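Local coordinates for Pre-mRNA-splicing factor 38 (Chaetomium thermophilum, PDB 5F5T), which is probably required for pre-mRNA splicing as a nuclear component of the spliceosome, at residues F125-R128 against L129-D133; L91-K94 against L95-L98; I104-E107 against Y108-G112. All blocks are in the same frame, centred on the assembly; numbering follows the deposited sequence.

Interaction 1 of 3, residues F125-R128 against L129-D133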
ATOM      1  N   PHE A 125      -3.370   5.057  -1.119  1.00 53.08           N
ATOM      2  CA  PHE A 125      -3.980   4.476   0.074  1.00 50.75           C
ATOM      3  C   PHE A 125      -5.439   4.130  -0.209  1.00 56.67           C
ATOM      4  O   PHE A 125      -5.877   2.995   0.003  1.00 59.09           O
ATOM      5  CB  PHE A 125      -3.878   5.451   1.250  1.00 51.82           C
ATOM      6  CG  PHE A 125      -4.322   4.879   2.571  1.00 55.47           C
ATOM      7  CD1 PHE A 125      -4.064   3.560   2.901  1.00 59.81           C
ATOM      8  CD2 PHE A 125      -4.995   5.672   3.489  1.00 59.78           C
ATOM      9  CE1 PHE A 125      -4.470   3.042   4.122  1.00 54.61           C
ATOM     10  CE2 PHE A 125      -5.404   5.160   4.708  1.00 57.35           C
ATOM     11  CZ  PHE A 125      -5.140   3.843   5.026  1.00 59.80           C
ATOM     12  N   TYR A 126      -6.167   5.105  -0.747  1.00 50.18           N
ATOM     13  CA  TYR A 126      -7.583   4.946  -1.046  1.00 55.27           C
ATOM     14  C   TYR A 126      -7.815   3.831  -2.059  1.00 63.60           C
ATOM     15  O   TYR A 126      -8.777   3.068  -1.952  1.00 68.68           O
ATOM     16  CB  TYR A 126      -8.167   6.262  -1.564  1.00 51.93           C
ATOM     17  CG  TYR A 126      -9.654   6.196  -1.816  1.00 58.15           C
ATOM     18  CD1 TYR A 126     -10.558   6.309  -0.770  1.00 60.13           C
ATOM     19  CD2 TYR A 126     -10.154   6.010  -3.098  1.00 63.25           C
ATOM     20  CE1 TYR A 126     -11.918   6.242  -0.994  1.00 83.41           C
ATOM     21  CE2 TYR A 126     -11.511   5.943  -3.331  1.00 65.12           C
ATOM     22  CZ  TYR A 126     -12.390   6.059  -2.275  1.00 75.88           C
ATOM     23  OH  TYR A 126     -13.746   5.990  -2.503  1.00 86.85           O
ATOM     24  N   ILE A 127      -6.934   3.751  -3.051  1.00 63.47           N
ATOM     25  CA  ILE A 127      -7.023   2.714  -4.066  1.00 60.18           C
ATOM     26  C   ILE A 127      -6.837   1.340  -3.430  1.00 70.33           C
ATOM     27  O   ILE A 127      -7.597   0.414  -3.708  1.00 72.21           O
ATOM     28  CB  ILE A 127      -5.985   2.924  -5.182  1.00 64.85           C
ATOM     29  CG1 ILE A 127      -6.404   4.097  -6.071  1.00 63.25           C
ATOM     30  CG2 ILE A 127      -5.828   1.658  -6.018  1.00 59.34           C
ATOM     31  CD1 ILE A 127      -5.498   4.324  -7.264  1.00 63.44           C
ATOM     32  N   ARG A 128      -5.843   1.220  -2.554  1.00 57.72           N
ATOM     33  CA  ARG A 128      -5.598  -0.040  -1.858  1.00 58.86           C
ATOM     34  C   ARG A 128      -6.814  -0.432  -1.023  1.00 66.62           C
ATOM     35  O   ARG A 128      -7.148  -1.613  -0.899  1.00 56.87           O
ATOM     36  CB  ARG A 128      -4.355   0.061  -0.972  1.00 48.57           C
ATOM     37  CG  ARG A 128      -4.144  -1.146  -0.069  1.00 50.83           C
ATOM     38  CD  ARG A 128      -3.743  -2.356  -0.902  1.00 47.41           C
ATOM     39  NE  ARG A 128      -3.508  -3.554  -0.099  1.00 56.81           N
ATOM     40  CZ  ARG A 128      -4.464  -4.306   0.438  1.00 63.68           C
ATOM     41  NH1 ARG A 128      -5.740  -3.988   0.272  1.00 76.90           N
ATOM     42  NH2 ARG A 128      -4.142  -5.372   1.151  1.00 53.90           N
ATOM     43  N   LEU A 129      -7.467   0.569  -0.446  1.00 56.08           N
ATOM     44  CA  LEU A 129      -8.660   0.342   0.358  1.00 68.66           C
ATOM     45  C   LEU A 129      -9.878  -0.106  -0.453  1.00 74.55           C
ATOM     46  O   LEU A 129     -10.641  -0.956   0.002  1.00 76.01           O
ATOM     47  CB  LEU A 129      -9.015   1.606   1.141  1.00 59.76           C
ATOM     48  CG  LEU A 129      -8.023   2.021   2.228  1.00 60.95           C
ATOM     49  CD1 LEU A 129      -8.486   3.305   2.903  1.00 55.13           C
ATOM     50  CD2 LEU A 129      -7.830   0.907   3.242  1.00 52.88           C
ATOM     51  N   THR A 130     -10.068   0.467  -1.641  1.00 68.99           N
ATOM     52  CA  THR A 130     -11.352   0.331  -2.338  1.00 69.39           C
ATOM     53  C   THR A 130     -11.360  -0.435  -3.663  1.00 71.32           C
ATOM     54  O   THR A 130     -12.423  -0.625  -4.251  1.00 75.14           O
ATOM     55  CB  THR A 130     -11.946   1.721  -2.637  1.00 64.66           C
ATOM     56  OG1 THR A 130     -11.093   2.414  -3.559  1.00 63.73           O
ATOM     57  CG2 THR A 130     -12.078   2.531  -1.360  1.00 60.62           C
ATOM     58  N   ARG A 131     -10.201  -0.885  -4.130  1.00 74.29           N
ATOM     59  CA  ARG A 131     -10.102  -1.424  -5.486  1.00 72.84           C
ATOM     60  C   ARG A 131      -9.756  -2.906  -5.497  1.00 78.16           C
ATOM     61  O   ARG A 131      -9.105  -3.393  -4.582  1.00 75.19           O
ATOM     62  CB  ARG A 131      -9.054  -0.651  -6.292  1.00 69.65           C
ATOM     63  CG  ARG A 131      -9.630   0.230  -7.382  1.00 79.15           C
ATOM     64  CD  ARG A 131     -10.488   1.316  -6.780  1.00 83.51           C
ATOM     65  NE  ARG A 131     -11.151   2.129  -7.793  1.00 99.14           N
ATOM     66  CZ  ARG A 131     -12.008   3.103  -7.509  1.00101.38           C
ATOM     67  NH1 ARG A 131     -12.299   3.377  -6.244  1.00 66.62           N
ATOM     68  NH2 ARG A 131     -12.572   3.803  -8.486  1.00106.89           N
ATOM     69  N   PRO A 132     -10.214  -3.634  -6.530  1.00 58.21           N
ATOM     70  CA  PRO A 132      -9.900  -5.062  -6.683  1.00 71.04           C
ATOM     71  C   PRO A 132      -8.391  -5.308  -6.764  1.00 78.83           C
ATOM     72  O   PRO A 132      -7.649  -4.427  -7.209  1.00 84.71           O
ATOM     73  CB  PRO A 132     -10.589  -5.430  -7.999  1.00 63.52           C
ATOM     74  CG  PRO A 132     -11.711  -4.450  -8.107  1.00 69.35           C
ATOM     75  CD  PRO A 132     -11.143  -3.169  -7.574  1.00 75.60           C
ATOM     76  N   ASP A 133      -7.950  -6.492  -6.343  1.00 70.96           N
ATOM     77  CA  ASP A 133      -6.528  -6.736  -6.121  1.00 73.90           C
ATOM     78  C   ASP A 133      -5.669  -6.585  -7.376  1.00 76.44           C
ATOM     79  O   ASP A 133      -4.616  -5.940  -7.335  1.00 80.17           O
ATOM     80  CB  ASP A 133      -6.322  -8.134  -5.521  1.00 70.23           C
ATOM     81  CG  ASP A 133      -7.104  -9.210  -6.250  1.00 92.41           C
ATOM     82  OD1 ASP A 133      -7.624  -8.927  -7.349  1.00108.96           O
ATOM     83  OD2 ASP A 133      -7.197 -10.342  -5.725  1.00 86.01           O
TER

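Interaction 2 of 3, residues L91-K94 against L95-L98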
ATOM      1  N   LEU A  91      -8.622  12.631   5.876  1.00 62.75           N
ATOM      2  CA  LEU A  91      -8.921  12.874   4.475  1.00 57.79           C
ATOM      3  C   LEU A  91      -9.192  11.571   3.746  1.00 55.48           C
ATOM      4  O   LEU A  91     -10.016  11.529   2.836  1.00 59.42           O
ATOM      5  CB  LEU A  91      -7.780  13.640   3.806  1.00 46.04           C
ATOM      6  CG  LEU A  91      -7.731  15.109   4.227  1.00 64.48           C
ATOM      7  CD1 LEU A  91      -6.567  15.838   3.581  1.00 52.61           C
ATOM      8  CD2 LEU A  91      -9.047  15.784   3.871  1.00 56.81           C
ATOM      9  N   ALA A  92      -8.512  10.502   4.150  1.00 46.80           N
ATOM     10  CA  ALA A  92      -8.802   9.191   3.581  1.00 46.21           C
ATOM     11  C   ALA A  92     -10.243   8.794   3.892  1.00 60.59           C
ATOM     12  O   ALA A  92     -10.971   8.315   3.020  1.00 61.92           O
ATOM     13  CB  ALA A  92      -7.837   8.149   4.110  1.00 40.97           C
ATOM     14  N   PHE A  93     -10.652   9.012   5.138  1.00 49.01           N
ATOM     15  CA  PHE A  93     -12.007   8.682   5.561  1.00 66.75           C
ATOM     16  C   PHE A  93     -13.015   9.520   4.797  1.00 65.73           C
ATOM     17  O   PHE A  93     -14.066   9.025   4.377  1.00 60.31           O
ATOM     18  CB  PHE A  93     -12.174   8.897   7.066  1.00 65.83           C
ATOM     19  CG  PHE A  93     -13.514   8.468   7.592  1.00 73.59           C
ATOM     20  CD1 PHE A  93     -13.853   7.125   7.656  1.00 89.03           C
ATOM     21  CD2 PHE A  93     -14.436   9.406   8.024  1.00 72.60           C
ATOM     22  CE1 PHE A  93     -15.089   6.726   8.140  1.00 74.34           C
ATOM     23  CE2 PHE A  93     -15.674   9.015   8.509  1.00 69.75           C
ATOM     24  CZ  PHE A  93     -15.999   7.671   8.567  1.00 70.65           C
ATOM     25  N   LYS A  94     -12.678  10.788   4.597  1.00 50.53           N
ATOM     26  CA  LYS A  94     -13.538  11.672   3.828  1.00 58.84           C
ATOM     27  C   LYS A  94     -13.665  11.194   2.390  1.00 62.80           C
ATOM     28  O   LYS A  94     -14.733  11.283   1.803  1.00 73.65           O
ATOM     29  CB  LYS A  94     -13.006  13.101   3.852  1.00 57.10           C
ATOM     30  CG  LYS A  94     -13.910  14.096   3.148  1.00 58.18           C
ATOM     31  CD  LYS A  94     -15.358  13.922   3.574  1.00 75.96           C
ATOM     32  CE  LYS A  94     -15.762  14.952   4.612  1.00 68.95           C
ATOM     33  NZ  LYS A  94     -17.242  15.122   4.681  1.00 69.97           N
ATOM     34  N   LEU A  95     -12.580  10.674   1.833  1.00 60.51           N
ATOM     35  CA  LEU A  95     -12.617  10.121   0.487  1.00 60.97           C
ATOM     36  C   LEU A  95     -13.531   8.904   0.457  1.00 68.74           C
ATOM     37  O   LEU A  95     -14.274   8.699  -0.503  1.00 59.62           O
ATOM     38  CB  LEU A  95     -11.214   9.753   0.009  1.00 48.96           C
ATOM     39  CG  LEU A  95     -10.435  10.879  -0.674  1.00 62.11           C
ATOM     40  CD1 LEU A  95      -9.087  10.372  -1.148  1.00 65.23           C
ATOM     41  CD2 LEU A  95     -11.223  11.480  -1.827  1.00 64.85           C
ATOM     42  N   LEU A  96     -13.476   8.099   1.514  1.00 61.81           N
ATOM     43  CA  LEU A  96     -14.387   6.968   1.642  1.00 72.85           C
ATOM     44  C   LEU A  96     -15.833   7.456   1.631  1.00 68.93           C
ATOM     45  O   LEU A  96     -16.703   6.838   1.019  1.00 73.69           O
ATOM     46  CB  LEU A  96     -14.107   6.183   2.925  1.00 56.38           C
ATOM     47  CG  LEU A  96     -12.843   5.326   2.954  1.00 62.85           C
ATOM     48  CD1 LEU A  96     -12.661   4.698   4.326  1.00 57.48           C
ATOM     49  CD2 LEU A  96     -12.897   4.258   1.877  1.00 57.88           C
ATOM     50  N   GLN A  97     -16.076   8.579   2.299  1.00 73.35           N
ATOM     51  CA  GLN A  97     -17.402   9.193   2.321  1.00 69.24           C
ATOM     52  C   GLN A  97     -17.845   9.663   0.934  1.00 76.62           C
ATOM     53  O   GLN A  97     -18.954   9.370   0.491  1.00 89.08           O
ATOM     54  CB  GLN A  97     -17.415  10.367   3.303  1.00 77.01           C
ATOM     55  CG  GLN A  97     -18.791  10.783   3.769  1.00 91.13           C
ATOM     56  CD  GLN A  97     -18.750  12.003   4.665  1.00101.08           C
ATOM     57  OE1 GLN A  97     -17.745  12.266   5.326  1.00 96.13           O
ATOM     58  NE2 GLN A  97     -19.843  12.758   4.692  1.00102.82           N
ATOM     59  N   LEU A  98     -16.963  10.391   0.260  1.00 72.74           N
ATOM     60  CA  LEU A  98     -17.257  11.010  -1.025  1.00 66.80           C
ATOM     61  C   LEU A  98     -17.336  10.000  -2.159  1.00 74.12           C
ATOM     62  O   LEU A  98     -17.980  10.255  -3.176  1.00 77.16           O
ATOM     63  CB  LEU A  98     -16.193  12.058  -1.356  1.00 62.39           C
ATOM     64  CG  LEU A  98     -16.071  13.251  -0.409  1.00 73.03           C
ATOM     65  CD1 LEU A  98     -15.070  14.251  -0.960  1.00 64.49           C
ATOM     66  CD2 LEU A  98     -17.432  13.905  -0.227  1.00 48.94           C
TER

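Interaction 3 of 3, residues I104-E107 against Y108-G112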
ATOM      1  N   ILE A 104     -11.508  11.236 -10.999  1.00 81.93           N
ATOM      2  CA  ILE A 104     -10.958  12.016  -9.897  1.00 83.46           C
ATOM      3  C   ILE A 104      -9.706  11.354  -9.319  1.00 73.02           C
ATOM      4  O   ILE A 104      -8.703  12.021  -9.046  1.00 80.87           O
ATOM      5  CB  ILE A 104     -11.999  12.196  -8.773  1.00 88.95           C
ATOM      6  CG1 ILE A 104     -13.287  12.817  -9.321  1.00 98.28           C
ATOM      7  CG2 ILE A 104     -11.435  13.041  -7.649  1.00 79.91           C
ATOM      8  CD1 ILE A 104     -13.137  14.255  -9.771  1.00105.54           C
ATOM      9  N   LEU A 105      -9.759  10.035  -9.175  1.00 73.83           N
ATOM     10  CA  LEU A 105      -8.621   9.265  -8.689  1.00 77.37           C
ATOM     11  C   LEU A 105      -7.451   9.362  -9.659  1.00 71.02           C
ATOM     12  O   LEU A 105      -6.291   9.453  -9.254  1.00 72.97           O
ATOM     13  CB  LEU A 105      -9.019   7.804  -8.485  1.00 75.86           C
ATOM     14  CG  LEU A 105      -9.985   7.555  -7.328  1.00 81.48           C
ATOM     15  CD1 LEU A 105     -10.283   6.073  -7.158  1.00 80.01           C
ATOM     16  CD2 LEU A 105      -9.413   8.137  -6.048  1.00 71.02           C
ATOM     17  N   LYS A 106      -7.775   9.343 -10.943  1.00 74.21           N
ATOM     18  CA  LYS A 106      -6.780   9.433 -11.997  1.00 72.73           C
ATOM     19  C   LYS A 106      -6.052  10.771 -11.894  1.00 75.14           C
ATOM     20  O   LYS A 106      -4.810  10.833 -11.967  1.00 76.20           O
ATOM     21  CB  LYS A 106      -7.458   9.258 -13.355  1.00 75.42           C
ATOM     22  CG  LYS A 106      -6.547   8.842 -14.492  1.00 91.41           C
ATOM     23  CD  LYS A 106      -7.370   8.684 -15.758  1.00103.41           C
ATOM     24  CE  LYS A 106      -8.357   7.520 -15.613  1.00106.48           C
ATOM     25  NZ  LYS A 106      -8.860   6.977 -16.910  1.00103.36           N
ATOM     26  N   GLU A 107      -6.832  11.832 -11.691  1.00 66.18           N
ATOM     27  CA  GLU A 107      -6.269  13.168 -11.528  1.00 62.10           C
ATOM     28  C   GLU A 107      -5.361  13.259 -10.310  1.00 73.25           C
ATOM     29  O   GLU A 107      -4.217  13.730 -10.412  1.00 70.11           O
ATOM     30  CB  GLU A 107      -7.374  14.219 -11.411  1.00 68.34           C
ATOM     31  CG  GLU A 107      -6.826  15.619 -11.188  1.00 81.32           C
ATOM     32  CD  GLU A 107      -7.863  16.592 -10.665  1.00108.79           C
ATOM     33  OE1 GLU A 107      -7.480  17.492  -9.890  1.00125.30           O
ATOM     34  OE2 GLU A 107      -9.052  16.463 -11.028  1.00101.39           O
ATOM     35  N   TYR A 108      -5.874  12.794  -9.169  1.00 67.17           N
ATOM     36  CA  TYR A 108      -5.144  12.883  -7.910  1.00 67.94           C
ATOM     37  C   TYR A 108      -3.806  12.205  -8.102  1.00 82.29           C
ATOM     38  O   TYR A 108      -2.742  12.833  -8.009  1.00100.20           O
ATOM     39  CB  TYR A 108      -5.886  12.191  -6.764  1.00 66.81           C
ATOM     40  CG  TYR A 108      -7.110  12.897  -6.221  1.00 73.36           C
ATOM     41  CD1 TYR A 108      -7.344  14.240  -6.474  1.00 64.86           C
ATOM     42  CD2 TYR A 108      -8.026  12.211  -5.429  1.00 62.97           C
ATOM     43  CE1 TYR A 108      -8.468  14.875  -5.965  1.00 70.81           C
ATOM     44  CE2 TYR A 108      -9.142  12.834  -4.919  1.00 76.00           C
ATOM     45  CZ  TYR A 108      -9.361  14.167  -5.185  1.00 82.50           C
ATOM     46  OH  TYR A 108     -10.482  14.786  -4.673  1.00 88.27           O
ATOM     47  N   LEU A 109      -3.899  10.924  -8.449  1.00 71.73           N
ATOM     48  CA  LEU A 109      -2.761  10.029  -8.519  1.00 67.56           C
ATOM     49  C   LEU A 109      -1.709  10.559  -9.483  1.00 68.57           C
ATOM     50  O   LEU A 109      -0.597  10.895  -9.070  1.00 81.78           O
ATOM     51  CB  LEU A 109      -3.228   8.632  -8.944  1.00 60.88           C
ATOM     52  CG  LEU A 109      -2.322   7.432  -8.681  1.00 65.83           C
ATOM     53  CD1 LEU A 109      -2.202   7.166  -7.197  1.00 65.08           C
ATOM     54  CD2 LEU A 109      -2.851   6.196  -9.398  1.00 60.45           C
ATOM     55  N   TYR A 110      -2.076  10.708 -10.750  1.00 64.44           N
ATOM     56  CA  TYR A 110      -1.061  11.004 -11.749  1.00 70.67           C
ATOM     57  C   TYR A 110      -0.669  12.482 -11.760  1.00 76.96           C
ATOM     58  O   TYR A 110       0.510  12.823 -11.603  1.00 97.40           O
ATOM     59  CB  TYR A 110      -1.549  10.564 -13.126  1.00 49.80           C
ATOM     60  CG  TYR A 110      -1.791   9.069 -13.182  1.00 59.71           C
ATOM     61  CD1 TYR A 110      -0.738   8.172 -13.075  1.00 69.41           C
ATOM     62  CD2 TYR A 110      -3.074   8.558 -13.340  1.00 68.99           C
ATOM     63  CE1 TYR A 110      -0.955   6.805 -13.114  1.00 73.83           C
ATOM     64  CE2 TYR A 110      -3.301   7.193 -13.385  1.00 75.33           C
ATOM     65  CZ  TYR A 110      -2.238   6.321 -13.272  1.00 80.23           C
ATOM     66  OH  TYR A 110      -2.459   4.962 -13.316  1.00 72.54           O
ATOM     67  N   PHE A 111      -1.658  13.361 -11.871  1.00 82.23           N
ATOM     68  CA  PHE A 111      -1.377  14.771 -12.106  1.00 67.51           C
ATOM     69  C   PHE A 111      -1.097  15.437 -10.760  1.00 88.03           C
ATOM     70  O   PHE A 111      -0.077  16.149 -10.571  1.00 96.09           O
ATOM     71  CB  PHE A 111      -2.569  15.408 -12.823  1.00 82.69           C
ATOM     72  CG  PHE A 111      -2.314  16.793 -13.350  1.00 79.22           C
ATOM     73  CD1 PHE A 111      -2.724  17.908 -12.641  1.00 80.08           C
ATOM     74  CD2 PHE A 111      -1.703  16.976 -14.579  1.00 72.50           C
ATOM     75  CE1 PHE A 111      -2.505  19.183 -13.136  1.00 80.94           C
ATOM     76  CE2 PHE A 111      -1.478  18.246 -15.078  1.00 90.99           C
ATOM     77  CZ  PHE A 111      -1.881  19.353 -14.354  1.00 80.66           C
ATOM     78  N   GLY A 112      -1.967  15.138  -9.798  1.00 80.87           N
ATOM     79  CA  GLY A 112      -1.816  15.714  -8.485  1.00 77.39           C
ATOM     80  C   GLY A 112      -0.586  15.082  -7.891  1.00 62.71           C
ATOM     81  O   GLY A 112       0.240  15.784  -7.307  1.00 72.87           O
TER

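Interaction 1 of 3, residues F125-R128 against L129-D133
Phe125 and Tyr126 meet Leu129 and Thr130 one turn on, in the C-terminal turn of helix 117-130 of the PRP38 family domain, where every touching residue is buried; Arg131 is the first to leave helical geometry. Two CH-pi contacts lead the apolar part. Leu129 CD1 sits over the centre of the Phe125 ring, 4.0 Å from its centroid, while Thr130 CG2 lies over a face of the Tyr126 ring, displaced toward the rim, 3.8 Å from that centroid. In both aromatics CG lies opposite the backbone N (chi1 -177° for Tyr126), which brings the ring alongside the following turn; Ala92, Leu95 and Leu96 of helix 87-98 pack against them.

Among the hydrogen bonds, Leu129 N to Phe125 O continues the helical pattern. Tyr126 O is gripped twice by Thr130, whose N and OG1 each approach to 2.9 Å from opposite faces of the carbonyl plane. The helix then ends in a weak bond from Arg131 N to Ile127 O.

The two arginines are buried and their guanidinium groups are paired. Arg128 bonds to Leu170 O and Trp182 O, and Arg131 NH2 forms a salt bridge with Asp102. Arg131 NH1 donates to Thr130 OG1 at 3.1 Å, with the hydroxyl oxygen in the guanidinium plane.

Interaction 2 of 3, residues L91-K94 against L95-L98
Leu91 O accepts from Leu95 N at 2.9 Å, the first of four successive i to i+4 bonds that make residues 91-98 a regular alpha-helical run, the last two turns of helix 87-98. Leu96 N, Gln97 N and Leu98 N follow in the same way, bonded to the carbonyl oxygens of Ala92, Phe93 and Lys94 with similar, fairly straight geometry. All four donors are tilted moderately from the planes of their carbonyls.

The main side-chain contact joins Lys94 to Gln97, three residues on. Lys94 starts with CG opposite its backbone N (chi1 -176°) and then bends at chi2 and chi3, which folds the chain over the extended Gln97. NZ donates to Gln97 OE1 at 3.0 Å from above the amide plane, 49° out of it, rather than along a lone pair. The aliphatic part of the lysine follows: CD is 3.4 Å from the same oxygen and 4.1 Å from Leu98 CG. On another side of the helix, Phe93 CD1 approaches Leu96 CD1 at 4.3 Å, a looser, oblique contact.

Other helices enclose the apolar sides. Leu91 and Leu95 touch Ile64, Ala92 packs on Leu122 and Phe125, and Phe93 meets Trp52 with the ring planes about 55° apart.

The lysine-glutamine pair couples a charged ammonium to a neutral amide. Its attraction is therefore charge-dipole in character and, with the donor so far out of the amide plane, is likely to be modest beside the four backbone bonds.

Interaction 3 of 3, residues I104-E107 against Y108-G112
Ile104 and Tyr108 lie side by side and point the same way along helix 102-115 of the PRP38 fold, which widens into a pi-type turn at residues 108-112.

Around the Tyr108 ring, Ile104 CG2 lies over a face, 3.8 Å from the centroid. Ile104 O also sits above the ring, nearer the rim. Tyr108 CG is opposite its carbonyl carbon (chi1 -73°), which turns the ring back beneath the preceding turn, where Leu105 CD2 is 4.3 Å from Tyr108 CD2. The phenol OH bonds to Glu61 O, and Ile64 and Val65 of the same neighbouring helix also touch the side chain. With an alanine at Tyr108, Ile104 CG2 would probably lose the ring it rests on and Glu61 O its phenol partner. Toward the exposed side, Lys106 CG runs across Tyr110, 3.7 Å from CD2.

The backbone bonds change character along the segment. Tyr108, Leu109 and Tyr110 each donate to the carbonyl four residues earlier with nearly straight geometry. At Glu107 the regular bond weakens: Phe111 N reaches Glu107 O at 3.0 Å but only at 130°. Gly112 N, five residues on from Glu107, makes the straighter bond to the same oxygen, 2.7 Å and 168°, in the carbonyl plane: the i to i+5 bond of the pi-type turn.

In the fold
Along the chain the order is interaction 2, interaction 3, interaction 1, on the successive helices 87-98, 102-115 and 117-130, all within the PRP38 family region. Their centres lie about 13 to 15 Å apart, and each pair touches. Tyr126 is the common element: its CE1 is 3.5 Å from Leu96 N of interaction 2, and its CD2 is 3.7 Å from Leu105 CD2 of interaction 3. Arg131 CZ and Ile127 CD1 add contacts to Leu105 and Leu109, whereas interactions 2 and 3 meet through Leu95 and Tyr108. Helix 117-130 thus packs against both preceding helices, and the three local contacts form parts of one helical core.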